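PDB 4TPV: hookworm platelet inhibitor 1 from Ancylostoma caninum, which inhibits platelet aggregation and the adhesion of resting platelets to fibrinogen and collagen, possibly by binding the integrins that mediate these steps. Local coordinates for residues M15-A29 with L78-S90. Numbering follows the deposited sequence.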
ATOM      1  N   MET A  15       3.247   9.194  11.700  1.00 13.55           N
ATOM      2  CA  MET A  15       3.621   8.840  10.337  1.00 13.06           C
ATOM      3  C   MET A  15       2.975   7.529   9.873  1.00 11.06           C
ATOM      4  O   MET A  15       2.668   7.381   8.698  1.00 12.19           O
ATOM      5  CB  MET A  15       5.133   8.734  10.211  1.00 12.07           C
ATOM      6  CG  MET A  15       5.867  10.038  10.495  1.00 14.66           C
ATOM      7  SD  MET A  15       7.658   9.799  10.493  1.00 23.10           S
ATOM      8  CE  MET A  15       7.825   9.065   8.862  1.00 11.40           C
ATOM      9  N   ARG A  16       2.811   6.575  10.790  1.00 11.90           N
ATOM     10  CA  ARG A  16       2.146   5.317  10.437  1.00 12.32           C
ATOM     11  C   ARG A  16       0.747   5.634   9.947  1.00 13.94           C
ATOM     12  O   ARG A  16       0.310   5.126   8.923  1.00  9.25           O
ATOM     13  CB  ARG A  16       2.107   4.338  11.617  1.00 13.12           C
ATOM     14  CG  ARG A  16       3.484   3.881  12.063  1.00 11.02           C
ATOM     15  CD  ARG A  16       3.410   3.011  13.300  1.00 12.18           C
ATOM     16  NE  ARG A  16       4.724   2.455  13.596  1.00 11.39           N
ATOM     17  CZ  ARG A  16       5.511   2.843  14.598  1.00 14.59           C
ATOM     18  NH1 ARG A  16       5.107   3.777  15.454  1.00 19.31           N
ATOM     19  NH2 ARG A  16       6.703   2.273  14.753  1.00 15.02           N
ATOM     20  N   GLU A  17       0.057   6.515  10.667  1.00 14.73           N
ATOM     21  CA  GLU A  17      -1.273   6.950  10.274  1.00 14.90           C
ATOM     22  C   GLU A  17      -1.240   7.689   8.932  1.00 12.86           C
ATOM     23  O   GLU A  17      -2.099   7.463   8.082  1.00 12.77           O
ATOM     24  CB  GLU A  17      -1.883   7.836  11.373  1.00 14.34           C
ATOM     25  CG  GLU A  17      -3.370   8.061  11.223  1.00 21.31           C
ATOM     26  CD  GLU A  17      -3.958   8.808  12.412  1.00 34.97           C
ATOM     27  OE1 GLU A  17      -3.274   9.707  12.951  1.00 42.73           O
ATOM     28  OE2 GLU A  17      -5.096   8.486  12.817  1.00 40.52           O
ATOM     29  N   MET A  18      -0.238   8.537   8.721  1.00 10.67           N
ATOM     30  CA  MET A  18      -0.115   9.260   7.465  1.00 10.46           C
ATOM     31  C   MET A  18       0.045   8.258   6.327  1.00 10.68           C
ATOM     32  O   MET A  18      -0.626   8.364   5.326  1.00 10.57           O
ATOM     33  CB  MET A  18       1.051  10.247   7.491  1.00 12.01           C
ATOM     34  CG  MET A  18       0.804  11.458   8.390  1.00 14.69           C
ATOM     35  SD  MET A  18       2.342  12.372   8.615  1.00 19.61           S
ATOM     36  CE  MET A  18       1.851  13.571   9.869  1.00 13.99           C
ATOM     37  N   PHE A  19       0.890   7.252   6.506  1.00  9.40           N
ATOM     38  CA  PHE A  19       1.061   6.250   5.455  1.00  8.11           C
ATOM     39  C   PHE A  19      -0.253   5.537   5.141  1.00  7.54           C
ATOM     40  O   PHE A  19      -0.604   5.340   3.975  1.00  9.63           O
ATOM     41  CB  PHE A  19       2.114   5.217   5.864  1.00 10.75           C
ATOM     42  CG  PHE A  19       3.527   5.594   5.508  1.00  9.38           C
ATOM     43  CD1 PHE A  19       3.942   5.631   4.191  1.00 13.25           C
ATOM     44  CD2 PHE A  19       4.456   5.843   6.499  1.00 13.35           C
ATOM     45  CE1 PHE A  19       5.263   5.948   3.871  1.00 15.66           C
ATOM     46  CE2 PHE A  19       5.767   6.157   6.185  1.00 12.83           C
ATOM     47  CZ  PHE A  19       6.172   6.207   4.858  1.00 11.17           C
ATOM     48  N   THR A  20      -0.968   5.133   6.181  1.00 10.79           N
ATOM     49  CA  THR A  20      -2.186   4.351   6.001  1.00  9.96           C
ATOM     50  C   THR A  20      -3.277   5.178   5.318  1.00 11.60           C
ATOM     51  O   THR A  20      -3.912   4.720   4.374  1.00 13.87           O
ATOM     52  CB  THR A  20      -2.702   3.833   7.338  1.00 16.36           C
ATOM     53  OG1 THR A  20      -1.629   3.157   8.019  1.00 12.28           O
ATOM     54  CG2 THR A  20      -3.890   2.877   7.128  1.00 11.15           C
ATOM     55  N   GLU A  21      -3.485   6.399   5.801  1.00 12.96           N
ATOM     56  CA  GLU A  21      -4.505   7.261   5.205  1.00 12.28           C
ATOM     57  C   GLU A  21      -4.203   7.596   3.752  1.00 11.62           C
ATOM     58  O   GLU A  21      -5.119   7.636   2.901  1.00  9.29           O
ATOM     59  CB  GLU A  21      -4.650   8.556   6.007  1.00 17.47           C
ATOM     60  CG  GLU A  21      -5.880   9.397   5.617  1.00 18.20           C
ATOM     61  CD  GLU A  21      -5.708  10.209   4.340  1.00 24.06           C
ATOM     62  OE1 GLU A  21      -4.572  10.632   4.028  1.00 25.92           O
ATOM     63  OE2 GLU A  21      -6.725  10.420   3.640  1.00 22.13           O
ATOM     64  N   LEU A  22      -2.934   7.871   3.455  1.00 12.91           N
ATOM     65  CA  LEU A  22      -2.532   8.196   2.089  1.00 12.58           C
ATOM     66  C   LEU A  22      -2.853   7.037   1.144  1.00 11.03           C
ATOM     67  O   LEU A  22      -3.483   7.224   0.098  1.00  9.38           O
ATOM     68  CB  LEU A  22      -1.045   8.527   2.043  1.00 12.77           C
ATOM     69  CG  LEU A  22      -0.576   9.287   0.809  1.00 16.00           C
ATOM     70  CD1 LEU A  22      -1.245  10.674   0.794  1.00 12.92           C
ATOM     71  CD2 LEU A  22       0.941   9.414   0.868  1.00 17.26           C
ATOM     72  N   HIS A  23      -2.476   5.824   1.542  1.00  8.84           N
ATOM     73  CA  HIS A  23      -2.789   4.649   0.723  1.00  7.56           C
ATOM     74  C   HIS A  23      -4.295   4.446   0.527  1.00  8.38           C
ATOM     75  O   HIS A  23      -4.760   4.167  -0.576  1.00 10.82           O
ATOM     76  CB  HIS A  23      -2.206   3.381   1.351  1.00  8.75           C
ATOM     77  CG  HIS A  23      -0.754   3.163   1.057  1.00  8.26           C
ATOM     78  ND1 HIS A  23       0.250   3.856   1.695  1.00  8.76           N
ATOM     79  CD2 HIS A  23      -0.137   2.304   0.206  1.00  8.60           C
ATOM     80  CE1 HIS A  23       1.424   3.455   1.231  1.00  8.29           C
ATOM     81  NE2 HIS A  23       1.214   2.512   0.329  1.00  8.21           N
ATOM     82  N   ASN A  24      -5.067   4.569   1.598  1.00  8.99           N
ATOM     83  CA  ASN A  24      -6.497   4.386   1.445  1.00  9.16           C
ATOM     84  C   ASN A  24      -7.143   5.467   0.569  1.00  9.75           C
ATOM     85  O   ASN A  24      -8.027   5.159  -0.222  1.00  9.32           O
ATOM     86  CB  ASN A  24      -7.151   4.315   2.822  1.00  9.64           C
ATOM     87  CG  ASN A  24      -6.997   2.943   3.447  1.00 11.45           C
ATOM     88  OD1 ASN A  24      -6.973   1.942   2.738  1.00 10.79           O
ATOM     89  ND2 ASN A  24      -6.933   2.890   4.770  1.00 13.20           N
ATOM     90  N   GLY A  25      -6.676   6.712   0.672  1.00 10.00           N
ATOM     91  CA  GLY A  25      -7.130   7.754  -0.245  1.00  9.32           C
ATOM     92  C   GLY A  25      -6.793   7.450  -1.700  1.00  7.86           C
ATOM     93  O   GLY A  25      -7.595   7.722  -2.604  1.00 10.04           O
ATOM     94  N   TYR A  26      -5.591   6.921  -1.935  1.00  9.46           N
ATOM     95  CA  TYR A  26      -5.214   6.489  -3.276  1.00  9.15           C
ATOM     96  C   TYR A  26      -6.146   5.384  -3.748  1.00  7.99           C
ATOM     97  O   TYR A  26      -6.591   5.359  -4.883  1.00  9.92           O
ATOM     98  CB  TYR A  26      -3.780   5.955  -3.320  1.00 10.64           C
ATOM     99  CG  TYR A  26      -2.670   6.954  -3.077  1.00  8.93           C
ATOM    100  CD1 TYR A  26      -2.853   8.299  -3.294  1.00 10.63           C
ATOM    101  CD2 TYR A  26      -1.418   6.521  -2.650  1.00 12.98           C
ATOM    102  CE1 TYR A  26      -1.820   9.200  -3.087  1.00  9.85           C
ATOM    103  CE2 TYR A  26      -0.391   7.411  -2.430  1.00 15.01           C
ATOM    104  CZ  TYR A  26      -0.603   8.748  -2.655  1.00 14.84           C
ATOM    105  OH  TYR A  26       0.426   9.630  -2.426  1.00 14.08           O
ATOM    106  N   ARG A  27      -6.429   4.443  -2.855  1.00  9.55           N
ATOM    107  CA  ARG A  27      -7.263   3.300  -3.242  1.00  9.32           C
ATOM    108  C   ARG A  27      -8.736   3.706  -3.471  1.00  8.27           C
ATOM    109  O   ARG A  27      -9.404   3.183  -4.361  1.00  7.53           O
ATOM    110  CB  ARG A  27      -7.130   2.183  -2.180  1.00  7.08           C
ATOM    111  CG  ARG A  27      -5.736   1.562  -2.165  1.00  9.40           C
ATOM    112  CD  ARG A  27      -5.494   0.667  -0.937  1.00  7.48           C
ATOM    113  NE  ARG A  27      -6.356  -0.515  -0.949  1.00  8.72           N
ATOM    114  CZ  ARG A  27      -6.093  -1.627  -1.641  1.00 10.86           C
ATOM    115  NH1 ARG A  27      -4.990  -1.697  -2.383  1.00  7.12           N
ATOM    116  NH2 ARG A  27      -6.944  -2.651  -1.624  1.00  9.83           N
ATOM    117  N   ALA A  28      -9.240   4.658  -2.682  1.00  9.50           N
ATOM    118  CA  ALA A  28     -10.588   5.185  -2.890  1.00 10.77           C
ATOM    119  C   ALA A  28     -10.686   5.967  -4.210  1.00 11.69           C
ATOM    120  O   ALA A  28     -11.660   5.832  -4.945  1.00 11.62           O
ATOM    121  CB  ALA A  28     -10.985   6.073  -1.714  1.00  9.53           C
ATOM    122  N   ALA A  29      -9.684   6.797  -4.485  1.00  9.68           N
ATOM    123  CA  ALA A  29      -9.656   7.539  -5.745  1.00 10.34           C
ATOM    124  C   ALA A  29      -9.612   6.550  -6.886  1.00 11.48           C
ATOM    125  O   ALA A  29     -10.335   6.679  -7.874  1.00 11.80           O
ATOM    126  CB  ALA A  29      -8.458   8.478  -5.797  1.00 11.99           C
ATOM    127  N   LEU A  78       8.758  17.234   0.465  1.00 11.05           N
ATOM    128  CA  LEU A  78       7.569  16.987   1.248  1.00 10.13           C
ATOM    129  C   LEU A  78       7.951  16.164   2.460  1.00  9.76           C
ATOM    130  O   LEU A  78       9.109  15.759   2.603  1.00 12.48           O
ATOM    131  CB  LEU A  78       6.523  16.244   0.423  1.00  9.44           C
ATOM    132  CG  LEU A  78       6.061  16.867  -0.907  1.00  7.89           C
ATOM    133  CD1 LEU A  78       4.973  16.004  -1.548  1.00  9.98           C
ATOM    134  CD2 LEU A  78       5.563  18.287  -0.693  1.00 13.87           C
ATOM    135  N   ASN A  79       6.986  15.880   3.322  1.00 10.48           N
ATOM    136  CA  ASN A  79       7.295  14.961   4.399  1.00  9.66           C
ATOM    137  C   ASN A  79       7.488  13.559   3.831  1.00  9.57           C
ATOM    138  O   ASN A  79       7.296  13.327   2.628  1.00 12.85           O
ATOM    139  CB  ASN A  79       6.224  15.008   5.505  1.00 10.07           C
ATOM    140  CG  ASN A  79       4.929  14.282   5.144  1.00 15.30           C
ATOM    141  OD1 ASN A  79       4.751  13.775   4.033  1.00 16.36           O
ATOM    142  ND2 ASN A  79       4.004  14.253   6.095  1.00 14.14           N
ATOM    143  N   ILE A  80       7.934  12.634   4.677  1.00 10.46           N
ATOM    144  CA  ILE A  80       8.361  11.331   4.183  1.00  8.05           C
ATOM    145  C   ILE A  80       7.213  10.517   3.559  1.00  9.28           C
ATOM    146  O   ILE A  80       7.350  10.030   2.434  1.00 11.93           O
ATOM    147  CB  ILE A  80       9.069  10.549   5.311  1.00 12.27           C
ATOM    148  CG1 ILE A  80      10.383  11.261   5.642  1.00 18.68           C
ATOM    149  CG2 ILE A  80       9.324   9.116   4.895  1.00 14.48           C
ATOM    150  CD1 ILE A  80      11.207  10.581   6.725  1.00 21.88           C
ATOM    151  N   PRO A  81       6.058  10.408   4.237  1.00  9.84           N
ATOM    152  CA  PRO A  81       4.944   9.676   3.625  1.00 11.89           C
ATOM    153  C   PRO A  81       4.509  10.261   2.271  1.00 10.20           C
ATOM    154  O   PRO A  81       4.283   9.488   1.336  1.00 10.69           O
ATOM    155  CB  PRO A  81       3.827   9.794   4.675  1.00 15.17           C
ATOM    156  CG  PRO A  81       4.553   9.958   5.969  1.00 13.46           C
ATOM    157  CD  PRO A  81       5.766  10.788   5.637  1.00 10.11           C
ATOM    158  N   LEU A  82       4.417  11.585   2.139  1.00  8.05           N
ATOM    159  CA  LEU A  82       4.054  12.163   0.847  1.00  9.67           C
ATOM    160  C   LEU A  82       5.144  12.003  -0.200  1.00  9.16           C
ATOM    161  O   LEU A  82       4.833  11.759  -1.366  1.00 11.70           O
ATOM    162  CB  LEU A  82       3.704  13.650   0.980  1.00  8.57           C
ATOM    163  CG  LEU A  82       2.374  13.896   1.688  1.00 10.86           C
ATOM    164  CD1 LEU A  82       2.289  15.370   2.043  1.00 13.73           C
ATOM    165  CD2 LEU A  82       1.198  13.479   0.774  1.00 12.44           C
ATOM    166  N   GLU A  83       6.411  12.134   0.195  1.00  9.77           N
ATOM    167  CA  GLU A  83       7.509  11.990  -0.770  1.00  9.84           C
ATOM    168  C   GLU A  83       7.465  10.591  -1.391  1.00 11.96           C
ATOM    169  O   GLU A  83       7.511  10.450  -2.619  1.00 13.18           O
ATOM    170  CB  GLU A  83       8.861  12.293  -0.091  1.00 13.57           C
ATOM    171  CG  GLU A  83      10.048  12.534  -1.026  1.00 19.45           C
ATOM    172  CD  GLU A  83       9.983  13.850  -1.818  1.00 21.88           C
ATOM    173  OE1 GLU A  83       9.620  14.927  -1.266  1.00 14.86           O
ATOM    174  OE2 GLU A  83      10.338  13.805  -3.009  1.00 22.52           O
ATOM    175  N   ALA A  84       7.307   9.563  -0.567  1.00  9.20           N
ATOM    176  CA  ALA A  84       7.204   8.198  -1.072  1.00  9.93           C
ATOM    177  C   ALA A  84       5.890   7.975  -1.814  1.00 10.77           C
ATOM    178  O   ALA A  84       5.886   7.431  -2.923  1.00 10.30           O
ATOM    179  CB  ALA A  84       7.332   7.193   0.075  1.00 11.04           C
ATOM    180  N   GLY A  85       4.776   8.352  -1.187  1.00 10.48           N
ATOM    181  CA  GLY A  85       3.477   8.107  -1.772  1.00 11.30           C
ATOM    182  C   GLY A  85       3.368   8.693  -3.163  1.00 12.08           C
ATOM    183  O   GLY A  85       2.870   8.049  -4.086  1.00 10.45           O
ATOM    184  N   ASN A  86       3.845   9.920  -3.321  1.00 12.38           N
ATOM    185  CA  ASN A  86       3.715  10.593  -4.609  1.00 13.19           C
ATOM    186  C   ASN A  86       4.582   9.949  -5.682  1.00 10.87           C
ATOM    187  O   ASN A  86       4.176   9.842  -6.849  1.00 13.19           O
ATOM    188  CB  ASN A  86       4.037  12.084  -4.457  1.00 11.76           C
ATOM    189  CG  ASN A  86       2.832  12.880  -4.028  1.00 19.82           C
ATOM    190  OD1 ASN A  86       2.029  13.296  -4.858  1.00 20.65           O
ATOM    191  ND2 ASN A  86       2.676  13.066  -2.723  1.00 15.28           N
ATOM    192  N   SER A  87       5.780   9.519  -5.307  1.00  9.45           N
ATOM    193  CA  SER A  87       6.635   8.825  -6.254  0.67  8.57           C
ATOM    194  C   SER A  87       5.955   7.545  -6.729  1.00 11.19           C
ATOM    195  O   SER A  87       5.928   7.270  -7.922  1.00 11.83           O
ATOM    196  CB  SER A  87       7.999   8.497  -5.637  0.67 13.40           C
ATOM    197  OG  SER A  87       8.881   8.015  -6.638  0.67 13.94           O
ATOM    198  N   TRP A  88       5.396   6.776  -5.800  1.00  9.99           N
ATOM    199  CA  TRP A  88       4.733   5.528  -6.159  1.00  9.56           C
ATOM    200  C   TRP A  88       3.435   5.788  -6.939  1.00  9.36           C
ATOM    201  O   TRP A  88       3.159   5.133  -7.945  1.00  9.33           O
ATOM    202  CB  TRP A  88       4.471   4.695  -4.899  1.00 10.85           C
ATOM    203  CG  TRP A  88       5.744   4.317  -4.192  1.00  9.80           C
ATOM    204  CD1 TRP A  88       6.986   4.300  -4.722  1.00  7.23           C
ATOM    205  CD2 TRP A  88       5.891   3.926  -2.816  1.00  7.60           C
ATOM    206  NE1 TRP A  88       7.914   3.911  -3.778  1.00  8.93           N
ATOM    207  CE2 TRP A  88       7.259   3.684  -2.594  1.00  8.13           C
ATOM    208  CE3 TRP A  88       5.000   3.777  -1.753  1.00  8.93           C
ATOM    209  CZ2 TRP A  88       7.758   3.264  -1.360  1.00  9.24           C
ATOM    210  CZ3 TRP A  88       5.491   3.366  -0.529  1.00  9.88           C
ATOM    211  CH2 TRP A  88       6.857   3.117  -0.339  1.00  9.56           C
ATOM    212  N   TRP A  89       2.626   6.740  -6.480  1.00  9.59           N
ATOM    213  CA  TRP A  89       1.375   7.045  -7.189  1.00  8.79           C
ATOM    214  C   TRP A  89       1.602   7.486  -8.639  1.00 11.75           C
ATOM    215  O   TRP A  89       0.817   7.141  -9.531  1.00 11.10           O
ATOM    216  CB  TRP A  89       0.589   8.133  -6.438  1.00  9.16           C
ATOM    217  CG  TRP A  89      -0.608   8.626  -7.222  1.00 14.63           C
ATOM    218  CD1 TRP A  89      -0.647   9.696  -8.064  1.00 16.74           C
ATOM    219  CD2 TRP A  89      -1.919   8.049  -7.246  1.00 12.68           C
ATOM    220  NE1 TRP A  89      -1.908   9.837  -8.594  1.00 15.95           N
ATOM    221  CE2 TRP A  89      -2.707   8.835  -8.113  1.00 15.04           C
ATOM    222  CE3 TRP A  89      -2.508   6.953  -6.611  1.00 14.80           C
ATOM    223  CZ2 TRP A  89      -4.055   8.557  -8.358  1.00 17.06           C
ATOM    224  CZ3 TRP A  89      -3.833   6.675  -6.851  1.00 17.84           C
ATOM    225  CH2 TRP A  89      -4.597   7.473  -7.723  1.00 19.66           C
ATOM    226  N   SER A  90       2.688   8.222  -8.876  1.00  9.13           N
ATOM    227  CA  SER A  90       2.971   8.741 -10.218  0.51 10.09           C
ATOM    228  C   SER A  90       3.107   7.645 -11.283  1.00 10.48           C
ATOM    229  O   SER A  90       3.007   7.924 -12.483  1.00 12.88           O
ATOM    230  CB  SER A  90       4.236   9.599 -10.194  0.51 11.42           C
ATOM    231  OG  SER A  90       4.008  10.811  -9.489  0.51 14.97           O
TER
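Pro81 stands over one face of the Phe19 ring, its CB above the centre and 4.1 Å from the centroid of the phenyl ring, a CH-pi contact; the two side chains cross at about a right angle. Met18 CB packs against Pro81 CG, and the Met15 chain, bent at its last torsion, brings CE to Ile80 CB. Farther along, Leu22 sets CD2 against Pro81 O and Gly85 CA, while CD1 meets Leu82 CD2 at 3.7 Å. Leu22 CD2 and the Tyr26 hydroxyl close over Gly85, which has no side chain to hold them off; Tyr26 OH lies 3.2 Å from Gly85 C. In this CAP domain, helices 13-34 and 80-89 pack against the central sheet, where Phe19 touches Cys122 and Ile80 touches Val124 of strand 119-127; the axes of 15-29 and 80-89 run roughly parallel, 28° apart. Asn79 caps the second helix, its OD1 accepting from Leu82 N. The Tyr26 ring is sandwiched between Leu22 O of its own helix on one face and Trp89 CB on the opposite face. Trp89 reaches across Tyr26 because its chi1 of 172° turns the indole away from its own backbone N, putting CE3 3.5 Å from Tyr26 CG and CZ3 near Tyr26 CB; the two six-membered rings, tilted by 29°, are slid apart and barely overlap. Deeper in, His23 and Trp88 meet edge to edge through CE1 and CZ3, the imidazole held by ND1 to Phe19 O and by NE2 to Tyr137 OH, the indole by NE1 to Val70 O.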